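Leucine--tRNA ligase (Agrobacterium radiobacter, PDB 5AH5) probably joins L-leucine to tRNA(Leu) at the expense of ATP, as a zinc-containing class I aminoacyl-tRNA synthetase tied to resistance against the toxic moiety of agrocin 84. Local coordinates at residues B[14-19]-B[722-727]; B[20-25]-B[60-65]; B[140-145]-B[435-440]; B[187-192]-B[427-432]. One frame throughout, in Å; residues are numbered along the deposited sequence.

Contact 1: residues B[14-19]-B[722-727]; sequences QKWDEK and ISEELW
W16 and E724 carry this contact by themselves, each buried and each reaching out from its own helix, 5-19 and 720-729. The polar part is a single hydrogen bond in which the indole NE1 of W16 donates to OE2 of E724 over 3.1 Å. It is almost straight, with an N-H...O angle of 171°, and the oxygen lies in the plane of the indole, at its edge. Seen from the acceptor the approach is less regular: the N-H comes from above the carboxylate, and the two flat groups are inclined by 64°.

The van der Waals part is made by the glutamate chain. With CG anti to the carbonyl carbon, CG of E724 comes to lie 3.6 Å from NE1 of W16 and 3.8 Å from CZ2 of W16, and the bend at chi2 (-65°) then turns the carboxylate so that OE2 lies at the indole N-H. Elsewhere the indole meets R62 in a cation-pi contact and the ring of H721.

The carboxylate is also held by backbone amides, OE1 taking the N-H of V736 and OE2 that of A737. Three N-H donors thus share two oxygens, which probably favours the ionised carboxylate in this buried place and fixes its rotation. The buried acid thereby ties the N-terminal helix to the C-terminal part of the chain assigned to the anticodon-binding family.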
# COMPACT_ATOMS: atom_id res chain seq x y z
N GLN B 14 -16.35 25.09 -5.30
CA GLN B 14 -17.34 25.52 -4.33
C GLN B 14 -18.73 24.93 -4.70
O GLN B 14 -19.47 24.42 -3.83
CB GLN B 14 -17.32 27.03 -4.21
CG GLN B 14 -17.87 27.47 -2.87
CD GLN B 14 -18.74 28.64 -3.02
OE1 GLN B 14 -18.27 29.78 -3.08
NE2 GLN B 14 -20.04 28.39 -3.08
N LYS B 15 -19.01 24.85 -5.99
CA LYS B 15 -20.27 24.22 -6.45
C LYS B 15 -20.38 22.79 -5.97
O LYS B 15 -21.44 22.36 -5.44
CB LYS B 15 -20.34 24.28 -7.97
CG LYS B 15 -20.55 25.67 -8.53
CD LYS B 15 -21.80 26.30 -7.94
CE LYS B 15 -22.43 27.29 -8.88
NZ LYS B 15 -22.90 28.47 -8.14
N TRP B 16 -19.30 22.03 -6.13
CA TRP B 16 -19.25 20.60 -5.67
C TRP B 16 -19.46 20.51 -4.13
O TRP B 16 -20.23 19.67 -3.64
CB TRP B 16 -17.95 19.90 -6.01
CG TRP B 16 -17.60 19.79 -7.45
CD1 TRP B 16 -18.45 19.49 -8.49
CD2 TRP B 16 -16.31 19.92 -8.03
NE1 TRP B 16 -17.79 19.49 -9.65
CE2 TRP B 16 -16.46 19.75 -9.42
CE3 TRP B 16 -15.03 20.15 -7.52
CZ2 TRP B 16 -15.39 19.81 -10.32
CZ3 TRP B 16 -13.96 20.25 -8.40
CH2 TRP B 16 -14.14 20.06 -9.81
N ASP B 17 -18.74 21.37 -3.39
CA ASP B 17 -18.91 21.51 -1.91
C ASP B 17 -20.39 21.74 -1.60
O ASP B 17 -21.00 20.94 -0.89
CB ASP B 17 -18.10 22.69 -1.32
CG ASP B 17 -16.57 22.52 -1.44
OD1 ASP B 17 -16.09 21.37 -1.36
OD2 ASP B 17 -15.81 23.55 -1.57
N GLU B 18 -20.99 22.76 -2.21
CA GLU B 18 -22.34 23.11 -1.83
C GLU B 18 -23.36 22.06 -2.18
O GLU B 18 -24.29 21.85 -1.38
CB GLU B 18 -22.72 24.57 -2.15
CG GLU B 18 -22.78 25.06 -3.56
CD GLU B 18 -22.58 26.60 -3.66
OE1 GLU B 18 -22.16 27.21 -2.63
OE2 GLU B 18 -22.79 27.19 -4.77
N LYS B 19 -23.13 21.27 -3.23
CA LYS B 19 -24.02 20.11 -3.50
C LYS B 19 -23.70 18.90 -2.68
O LYS B 19 -24.43 17.94 -2.75
CB LYS B 19 -24.03 19.72 -4.99
CG LYS B 19 -24.78 20.69 -5.87
CD LYS B 19 -26.28 20.40 -5.92
CE LYS B 19 -27.07 21.57 -6.52
NZ LYS B 19 -26.79 22.86 -5.85
N ILE B 722 -12.66 21.85 -15.82
CA ILE B 722 -12.92 22.18 -17.22
C ILE B 722 -14.20 21.50 -17.70
O ILE B 722 -14.95 22.03 -18.49
CB ILE B 722 -11.72 21.72 -18.11
CG1 ILE B 722 -10.75 22.89 -18.25
CG2 ILE B 722 -12.16 21.24 -19.49
CD1 ILE B 722 -9.29 22.48 -18.48
N SER B 723 -14.43 20.31 -17.24
CA SER B 723 -15.65 19.60 -17.62
C SER B 723 -16.93 20.28 -17.17
O SER B 723 -17.89 20.32 -17.94
CB SER B 723 -15.59 18.18 -17.13
OG SER B 723 -14.56 17.50 -17.82
N GLU B 724 -16.94 20.80 -15.93
CA GLU B 724 -18.06 21.55 -15.44
C GLU B 724 -18.19 22.80 -16.26
O GLU B 724 -19.30 23.18 -16.59
CB GLU B 724 -17.94 21.95 -13.94
CG GLU B 724 -17.97 20.80 -12.95
CD GLU B 724 -19.28 20.01 -12.89
OE1 GLU B 724 -20.23 20.45 -13.53
OE2 GLU B 724 -19.32 18.88 -12.27
N GLU B 725 -17.07 23.43 -16.60
CA GLU B 725 -17.15 24.68 -17.33
C GLU B 725 -17.87 24.42 -18.68
O GLU B 725 -18.75 25.16 -19.08
CB GLU B 725 -15.73 25.22 -17.61
CG GLU B 725 -15.62 26.61 -18.25
CD GLU B 725 -15.81 27.76 -17.27
OE1 GLU B 725 -15.86 27.57 -16.03
OE2 GLU B 725 -15.84 28.90 -17.76
N LEU B 726 -17.43 23.38 -19.38
CA LEU B 726 -17.94 23.11 -20.74
C LEU B 726 -19.38 22.66 -20.69
O LEU B 726 -20.21 23.18 -21.45
CB LEU B 726 -17.07 22.09 -21.42
CG LEU B 726 -15.70 22.67 -21.68
CD1 LEU B 726 -14.81 21.61 -22.34
CD2 LEU B 726 -15.77 23.94 -22.50
N TRP B 727 -19.69 21.76 -19.77
CA TRP B 727 -21.08 21.37 -19.49
C TRP B 727 -22.01 22.55 -19.32
O TRP B 727 -23.07 22.62 -20.00
CB TRP B 727 -21.12 20.49 -18.26
CG TRP B 727 -22.40 19.83 -17.85
CD1 TRP B 727 -23.16 20.15 -16.78
CD2 TRP B 727 -22.96 18.66 -18.39
NE1 TRP B 727 -24.18 19.28 -16.63
CE2 TRP B 727 -24.07 18.32 -17.59
CE3 TRP B 727 -22.64 17.85 -19.49
CZ2 TRP B 727 -24.91 17.23 -17.88
CZ3 TRP B 727 -23.42 16.75 -19.74
CH2 TRP B 727 -24.56 16.45 -18.97

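Contact 2: residues B[20-25]-B[60-65]; sequences RIFDWD and LARMQI
I21 and F22, in the loop that follows helix 5-19, pack against R62 and I65 of helix 48-66 in a partly buried and mainly apolar contact within the synthetase core. The centre of it is the phenyl ring of F22, which presents its far end to the arginine and its CD1 and CE1 atoms to CD1 of I65. CZ of F22 stands 3.4 Å above the guanidinium plane of R62, over the middle of the group, and the two planes are inclined by 68°. The ring therefore points into a face of the guanidinium, which sits at the ring's edge, an arrangement that differs from a cation-pi stack. The aliphatic part of R62 joins in, CG lying 3.8 Å from CE1 of F22. An extended chain from CG to NE, with chi2 at 175°, carries the charged group beyond the end of the phenyl ring.

Helix 5-19 closes in a Schellman motif at R20, whose phi is positive, and a type I turn from R20 to D23 then brings I21 and F22 over the neighbouring helix. CD1 of I65 reaches CD1 of F22 at 3.7 Å, its side chain crossing that of the phenylalanine at about a right angle. CG2 of I21 lies over the centre of one face of the F22 ring and 4.4 Å from CG2 of I65. The guanidinium has polar partners beyond the loop, NE in a salt bridge with D58 and NH2 donating to the carbonyl of G114, and these hold it in place against the ring end.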
# COMPACT_ATOMS: atom_id res chain seq x y z
N ARG B 20 -22.63 18.93 -1.88
CA ARG B 20 -22.27 17.75 -1.05
C ARG B 20 -21.98 16.50 -1.83
O ARG B 20 -22.08 15.38 -1.29
CB ARG B 20 -23.32 17.44 0.06
CG ARG B 20 -23.90 18.65 0.81
CD ARG B 20 -22.79 19.56 1.39
NE ARG B 20 -22.03 18.88 2.42
CZ ARG B 20 -20.76 19.10 2.77
NH1 ARG B 20 -19.95 20.00 2.21
NH2 ARG B 20 -20.29 18.36 3.75
N ILE B 21 -21.49 16.67 -3.04
CA ILE B 21 -21.17 15.54 -3.93
C ILE B 21 -20.28 14.54 -3.25
O ILE B 21 -20.55 13.36 -3.29
CB ILE B 21 -20.48 15.99 -5.29
CG1 ILE B 21 -21.37 16.86 -6.17
CG2 ILE B 21 -20.08 14.80 -6.14
CD1 ILE B 21 -22.80 16.43 -6.23
N PHE B 22 -19.26 15.00 -2.54
CA PHE B 22 -18.24 14.10 -1.93
C PHE B 22 -18.42 13.71 -0.44
O PHE B 22 -17.67 12.93 0.08
CB PHE B 22 -16.88 14.77 -2.15
CG PHE B 22 -16.60 14.97 -3.62
CD1 PHE B 22 -16.47 13.88 -4.42
CD2 PHE B 22 -16.63 16.22 -4.17
CE1 PHE B 22 -16.30 14.04 -5.81
CE2 PHE B 22 -16.43 16.41 -5.55
CZ PHE B 22 -16.30 15.31 -6.37
N ASP B 23 -19.51 14.13 0.17
CA ASP B 23 -19.82 13.76 1.53
C ASP B 23 -20.34 12.37 1.64
O ASP B 23 -21.32 12.07 1.02
CB ASP B 23 -20.80 14.78 2.07
CG ASP B 23 -21.16 14.55 3.53
OD1 ASP B 23 -20.28 14.23 4.36
OD2 ASP B 23 -22.34 14.75 3.83
N TRP B 24 -19.66 11.48 2.39
CA TRP B 24 -20.08 10.12 2.45
C TRP B 24 -21.34 9.99 3.33
O TRP B 24 -21.34 10.44 4.49
CB TRP B 24 -19.00 9.20 3.03
CG TRP B 24 -19.42 7.82 3.21
CD1 TRP B 24 -19.92 7.00 2.25
CD2 TRP B 24 -19.33 7.03 4.42
NE1 TRP B 24 -20.13 5.74 2.77
CE2 TRP B 24 -19.80 5.73 4.10
CE3 TRP B 24 -18.94 7.32 5.77
CZ2 TRP B 24 -19.88 4.70 5.05
CZ3 TRP B 24 -18.99 6.30 6.70
CH2 TRP B 24 -19.45 4.99 6.35
N ASP B 25 -22.40 9.39 2.78
CA ASP B 25 -23.58 9.14 3.62
C ASP B 25 -23.81 7.67 3.78
O ASP B 25 -24.24 7.00 2.83
CB ASP B 25 -24.82 9.86 3.13
CG ASP B 25 -25.78 10.18 4.27
OD1 ASP B 25 -25.95 9.34 5.25
OD2 ASP B 25 -26.32 11.31 4.19
N LEU B 60 -10.97 7.71 -9.72
CA LEU B 60 -11.76 6.57 -9.50
C LEU B 60 -13.04 6.95 -8.71
O LEU B 60 -14.16 6.59 -9.08
CB LEU B 60 -10.94 5.56 -8.72
CG LEU B 60 -11.70 4.30 -8.33
CD1 LEU B 60 -12.29 3.60 -9.56
CD2 LEU B 60 -10.74 3.39 -7.63
N ALA B 61 -12.88 7.71 -7.62
CA ALA B 61 -14.01 8.00 -6.77
C ALA B 61 -15.11 8.75 -7.55
O ALA B 61 -16.25 8.43 -7.41
CB ALA B 61 -13.59 8.83 -5.56
N ARG B 62 -14.74 9.77 -8.32
CA ARG B 62 -15.69 10.53 -9.07
C ARG B 62 -16.48 9.65 -10.07
O ARG B 62 -17.66 9.84 -10.24
CB ARG B 62 -14.96 11.63 -9.86
CG ARG B 62 -14.58 12.82 -9.00
CD ARG B 62 -13.76 13.79 -9.80
NE ARG B 62 -13.34 14.93 -9.04
CZ ARG B 62 -13.98 16.09 -8.92
NH1 ARG B 62 -15.14 16.32 -9.48
NH2 ARG B 62 -13.41 17.05 -8.19
N MET B 63 -15.81 8.68 -10.67
CA MET B 63 -16.47 7.79 -11.57
C MET B 63 -17.44 6.93 -10.77
O MET B 63 -18.55 6.69 -11.22
CB MET B 63 -15.50 6.88 -12.33
CG MET B 63 -16.25 6.23 -13.47
SD MET B 63 -15.26 5.07 -14.34
CE MET B 63 -14.95 3.63 -13.34
N GLN B 64 -16.99 6.39 -9.64
CA GLN B 64 -17.81 5.45 -8.89
C GLN B 64 -19.01 6.16 -8.32
O GLN B 64 -20.09 5.62 -8.32
CB GLN B 64 -17.07 4.71 -7.81
CG GLN B 64 -15.94 3.86 -8.27
CD GLN B 64 -16.42 2.69 -9.12
OE1 GLN B 64 -16.92 2.89 -10.21
NE2 GLN B 64 -16.22 1.49 -8.63
N ILE B 65 -18.85 7.41 -7.97
CA ILE B 65 -20.00 8.21 -7.60
C ILE B 65 -21.02 8.38 -8.74
O ILE B 65 -22.22 8.22 -8.55
CB ILE B 65 -19.58 9.58 -7.08
CG1 ILE B 65 -18.86 9.42 -5.72
CG2 ILE B 65 -20.77 10.53 -7.01
CD1 ILE B 65 -18.18 10.65 -5.19

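Contact 3: residues B[140-145]-B[435-440]; sequences DLYRKG and CGTIPV. With ZN (zinc ion), chain H.
Y142, on the last turn of helix 128-143, meets T437 and P439, and its phenol is the close-fitting part of the contact. OH of Y142 and OG1 of T437 are 2.6 Å apart in a short hydrogen bond. The threonine hydroxyl is brought to this position by a chi1 of 72°, which sets OG1 between the backbone N and the carbonyl carbon. Along the same tyrosine, CG of P439 lies in the ring plane, 3.9 Å from CE2 of Y142. The prolyl ring thus abuts an edge of the phenol, and the ring of W189 meets the tyrosine at a steep angle.

The segment 435-440 leads from the zinc site into a short antiparallel strand, 438-439, which pairs with strand 425-432. C435, at the start of the segment, binds the zinc ion through SG at 2.2 Å, and C432, C473 and C476 complete a four-cysteine site.

Toward the solvent the fit is looser. The exposed R143 extends along the outside until its guanidinium places one face against P439, with NH2 of R143 3.7 Å from CG of P439, a contact without a polar partner in this segment. A water bridges the two sides as well, 3.0 Å from OH of Y142 and donating to the carbonyl O of T437 at 2.7 Å.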
# COMPACT_ATOMS: atom_id res chain seq x y z
N ASP B 140 -7.08 -2.77 25.55
CA ASP B 140 -7.73 -4.06 25.14
C ASP B 140 -6.72 -5.11 24.72
O ASP B 140 -6.69 -6.25 25.25
CB ASP B 140 -8.85 -3.81 24.15
CG ASP B 140 -9.81 -4.98 24.01
OD1 ASP B 140 -9.94 -5.81 24.94
OD2 ASP B 140 -10.41 -5.10 22.92
N LEU B 141 -5.78 -4.74 23.85
CA LEU B 141 -4.76 -5.70 23.43
C LEU B 141 -3.85 -6.12 24.58
O LEU B 141 -3.39 -7.28 24.63
CB LEU B 141 -3.93 -5.14 22.26
CG LEU B 141 -4.54 -5.36 20.85
CD1 LEU B 141 -5.86 -4.64 20.58
CD2 LEU B 141 -3.50 -4.92 19.84
N TYR B 142 -3.56 -5.17 25.49
CA TYR B 142 -2.82 -5.49 26.72
C TYR B 142 -3.58 -6.48 27.61
O TYR B 142 -3.01 -7.51 27.97
CB TYR B 142 -2.49 -4.22 27.50
CG TYR B 142 -1.75 -4.46 28.81
CD1 TYR B 142 -0.50 -5.10 28.86
CD2 TYR B 142 -2.32 -4.04 30.00
CE1 TYR B 142 0.15 -5.33 30.07
CE2 TYR B 142 -1.68 -4.26 31.21
CZ TYR B 142 -0.46 -4.90 31.24
OH TYR B 142 0.10 -5.04 32.46
N ARG B 143 -4.84 -6.21 27.95
CA ARG B 143 -5.66 -7.23 28.69
C ARG B 143 -5.75 -8.62 28.05
O ARG B 143 -5.76 -9.61 28.76
CB ARG B 143 -7.09 -6.75 28.93
CG ARG B 143 -7.15 -5.56 29.86
CD ARG B 143 -8.52 -5.30 30.48
NE ARG B 143 -8.40 -4.26 31.53
CZ ARG B 143 -7.92 -4.46 32.77
NH1 ARG B 143 -7.50 -5.66 33.19
NH2 ARG B 143 -7.85 -3.43 33.63
N LYS B 144 -5.79 -8.71 26.73
CA LYS B 144 -5.90 -10.02 26.07
C LYS B 144 -4.56 -10.66 25.78
O LYS B 144 -4.51 -11.66 25.09
CB LYS B 144 -6.70 -9.93 24.76
CG LYS B 144 -8.04 -9.21 24.85
CD LYS B 144 -9.12 -10.02 25.53
CE LYS B 144 -10.13 -9.13 26.27
NZ LYS B 144 -10.97 -8.33 25.34
N GLY B 145 -3.46 -10.08 26.25
CA GLY B 145 -2.14 -10.67 26.03
C GLY B 145 -1.50 -10.43 24.67
O GLY B 145 -0.42 -10.92 24.45
N CYS B 435 2.32 -2.60 42.88
CA CYS B 435 1.46 -3.46 42.04
C CYS B 435 2.03 -3.87 40.67
O CYS B 435 1.51 -4.80 40.05
CB CYS B 435 0.13 -2.76 41.81
SG CYS B 435 -0.55 -1.97 43.30
N GLY B 436 3.08 -3.19 40.19
CA GLY B 436 3.61 -3.47 38.84
C GLY B 436 2.96 -2.60 37.76
O GLY B 436 2.67 -1.41 38.01
N THR B 437 2.71 -3.17 36.57
CA THR B 437 2.26 -2.35 35.43
C THR B 437 0.73 -2.33 35.46
O THR B 437 0.09 -3.37 35.41
CB THR B 437 2.82 -2.86 34.07
OG1 THR B 437 2.16 -4.07 33.70
CG2 THR B 437 4.33 -3.11 34.15
N ILE B 438 0.13 -1.16 35.52
CA ILE B 438 -1.31 -1.05 35.69
C ILE B 438 -1.91 -0.17 34.62
O ILE B 438 -1.42 0.94 34.39
CB ILE B 438 -1.68 -0.47 37.09
CG1 ILE B 438 -1.02 -1.31 38.19
CG2 ILE B 438 -3.20 -0.41 37.29
CD1 ILE B 438 -1.56 -2.72 38.33
N PRO B 439 -3.02 -0.63 34.04
CA PRO B 439 -3.72 0.19 33.10
C PRO B 439 -4.24 1.46 33.72
O PRO B 439 -4.74 1.44 34.83
CB PRO B 439 -4.92 -0.69 32.66
CG PRO B 439 -4.48 -2.05 32.88
CD PRO B 439 -3.55 -2.01 34.06
N VAL B 440 -4.14 2.56 32.99
CA VAL B 440 -4.85 3.75 33.36
C VAL B 440 -6.33 3.39 33.28
O VAL B 440 -6.77 2.69 32.35
CB VAL B 440 -4.54 4.92 32.40
CG1 VAL B 440 -5.49 6.08 32.56
CG2 VAL B 440 -3.10 5.39 32.61
ZN ZN H . -0.24 0.24 43.29
O HOH W 1 -1.96 -4.95 34.65

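Contact 4: residues B[187-192]-B[427-432]; sequences PQWFVD and IPIIHC. With ZN (zinc ion), chain H.
A single indole, that of W189, provides the entire face of strand 182-191 in this contact, spanning two isoleucines that flank an inverse gamma turn centred on P428. I427 lies over the pyrrole half. Its CG2 sits 4.2 Å from the centroid of the five-membered ring, 23° off the normal, which makes a CH-pi contact, and its CD1 comes within 3.6 Å of CD1 of W189. The two branches divide the work: CG1 of I427 stands anti to the carbonyl carbon (chi1 -68°) and carries CD1 toward the outer side of the pyrrole, while CG2 comes down over the face.

I429 takes the benzene half. Its side chain and the indole approach from opposite directions, with CG1 of I429 3.8 Å from CZ2 of W189 and CD1 of I429 3.9 Å from CH2 of W189. All three residues are buried. The one polar atom of the indole, NE1, donates to OD2 of D483, which also accepts from NE2 of H431, so the shared oxygen helps to orient the indole and links it to H431 of strand 425-432. That strand ends at C432, whose SG binds the zinc ion at 2.4 Å.

F138 meets the W189 ring edge-to-face from helix 128-143 and also touches I427 and P428. Strand 182-191 is itself hydrogen-bonded antiparallel to strands 147-151 and 415-419, so the indole projects from a strand with neighbours along both edges toward strand 425-432 and that helix.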
# COMPACT_ATOMS: atom_id res chain seq x y z
N PRO B 187 13.68 -2.91 28.99
CA PRO B 187 12.25 -3.27 29.06
C PRO B 187 11.44 -2.40 28.09
O PRO B 187 11.57 -1.15 28.10
CB PRO B 187 11.85 -2.99 30.53
CG PRO B 187 13.11 -2.69 31.25
CD PRO B 187 14.16 -2.26 30.24
N GLN B 188 10.69 -3.06 27.21
CA GLN B 188 10.01 -2.36 26.13
C GLN B 188 8.67 -3.02 25.89
O GLN B 188 8.41 -4.16 26.37
CB GLN B 188 10.85 -2.42 24.87
CG GLN B 188 12.17 -1.69 24.92
CD GLN B 188 12.06 -0.18 24.96
OE1 GLN B 188 11.20 0.45 24.34
NE2 GLN B 188 12.96 0.41 25.71
N TRP B 189 7.82 -2.27 25.18
CA TRP B 189 6.52 -2.78 24.78
C TRP B 189 6.60 -3.39 23.38
O TRP B 189 7.34 -2.88 22.49
CB TRP B 189 5.43 -1.69 24.84
CG TRP B 189 5.17 -1.26 26.25
CD1 TRP B 189 5.73 -0.21 26.88
CD2 TRP B 189 4.27 -1.86 27.19
NE1 TRP B 189 5.26 -0.11 28.15
CE2 TRP B 189 4.36 -1.11 28.37
CE3 TRP B 189 3.41 -2.96 27.15
CZ2 TRP B 189 3.60 -1.42 29.51
CZ3 TRP B 189 2.67 -3.28 28.22
CH2 TRP B 189 2.77 -2.51 29.44
N PHE B 190 5.83 -4.47 23.22
CA PHE B 190 5.79 -5.30 22.03
C PHE B 190 4.36 -5.70 21.71
O PHE B 190 3.49 -5.74 22.62
CB PHE B 190 6.54 -6.60 22.29
CG PHE B 190 7.98 -6.42 22.53
CD1 PHE B 190 8.87 -6.39 21.48
CD2 PHE B 190 8.46 -6.27 23.83
CE1 PHE B 190 10.23 -6.22 21.72
CE2 PHE B 190 9.79 -6.10 24.07
CZ PHE B 190 10.68 -6.08 23.01
N VAL B 191 4.11 -6.03 20.44
CA VAL B 191 2.91 -6.76 20.05
C VAL B 191 3.30 -8.12 19.49
O VAL B 191 4.25 -8.24 18.70
CB VAL B 191 2.05 -6.05 19.01
CG1 VAL B 191 0.61 -6.49 19.16
CG2 VAL B 191 2.18 -4.54 19.11
N ASP B 192 2.56 -9.15 19.90
CA ASP B 192 2.88 -10.53 19.51
C ASP B 192 2.40 -10.85 18.08
O ASP B 192 1.48 -11.58 17.88
CB ASP B 192 2.22 -11.48 20.51
CG ASP B 192 2.68 -12.92 20.36
OD1 ASP B 192 3.57 -13.22 19.52
OD2 ASP B 192 2.14 -13.76 21.07
N ILE B 427 1.65 5.95 26.13
CA ILE B 427 1.33 4.60 26.53
C ILE B 427 0.53 4.69 27.86
O ILE B 427 1.05 5.22 28.82
CB ILE B 427 2.60 3.81 26.68
CG1 ILE B 427 3.21 3.65 25.26
CG2 ILE B 427 2.35 2.45 27.38
CD1 ILE B 427 4.33 2.62 25.16
N PRO B 428 -0.75 4.23 27.87
CA PRO B 428 -1.72 4.50 28.96
C PRO B 428 -1.57 3.47 30.10
O PRO B 428 -2.47 2.68 30.43
CB PRO B 428 -3.06 4.40 28.23
CG PRO B 428 -2.81 3.26 27.28
CD PRO B 428 -1.42 3.54 26.74
N ILE B 429 -0.36 3.47 30.64
CA ILE B 429 0.09 2.53 31.67
C ILE B 429 0.71 3.35 32.82
O ILE B 429 1.30 4.44 32.61
CB ILE B 429 1.11 1.58 31.10
CG1 ILE B 429 0.46 0.70 30.03
CG2 ILE B 429 1.75 0.70 32.19
CD1 ILE B 429 -0.38 -0.44 30.56
N ILE B 430 0.43 2.90 34.04
CA ILE B 430 1.04 3.43 35.22
C ILE B 430 1.93 2.37 35.83
O ILE B 430 1.52 1.27 35.97
CB ILE B 430 -0.01 3.93 36.20
CG1 ILE B 430 -0.66 5.21 35.60
CG2 ILE B 430 0.65 4.28 37.56
CD1 ILE B 430 -1.90 5.75 36.29
N HIS B 431 3.16 2.72 36.20
CA HIS B 431 4.05 1.77 36.84
C HIS B 431 4.13 2.05 38.37
O HIS B 431 4.52 3.17 38.81
CB HIS B 431 5.45 1.88 36.25
CG HIS B 431 5.51 1.56 34.78
ND1 HIS B 431 5.94 0.35 34.30
CD2 HIS B 431 5.22 2.31 33.69
CE1 HIS B 431 5.95 0.38 32.99
NE2 HIS B 431 5.52 1.56 32.59
N CYS B 432 3.78 1.02 39.12
CA CYS B 432 3.62 1.11 40.57
C CYS B 432 4.66 0.22 41.18
O CYS B 432 4.73 -0.94 40.82
CB CYS B 432 2.23 0.65 41.03
SG CYS B 432 2.09 0.68 42.87
ZN ZN H . -0.24 0.24 43.29

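How the contacts relate
The four contacts form two pairs at distant places in the synthetase. Contacts 1 and 2 have centres 13 Å apart; their first segments, 14-19 and 20-25, are consecutive, and R62 of contact 2 lies against W16 of contact 1. Contacts 3 and 4, about 8 Å apart between centres, share the zinc ion, the antiparallel sheet through strands 425-432 and 438-439, and the meeting of Y142 with W189. The centres of contacts 1 and 3 are about 52 Å apart. Along the chain contact 1 encloses the others, contact 2 closes before contact 3 opens, and contact 4 is nested within contact 3. Contacts 3 and 4 join the zinc-bearing region to helix 128-143 and strand 182-191.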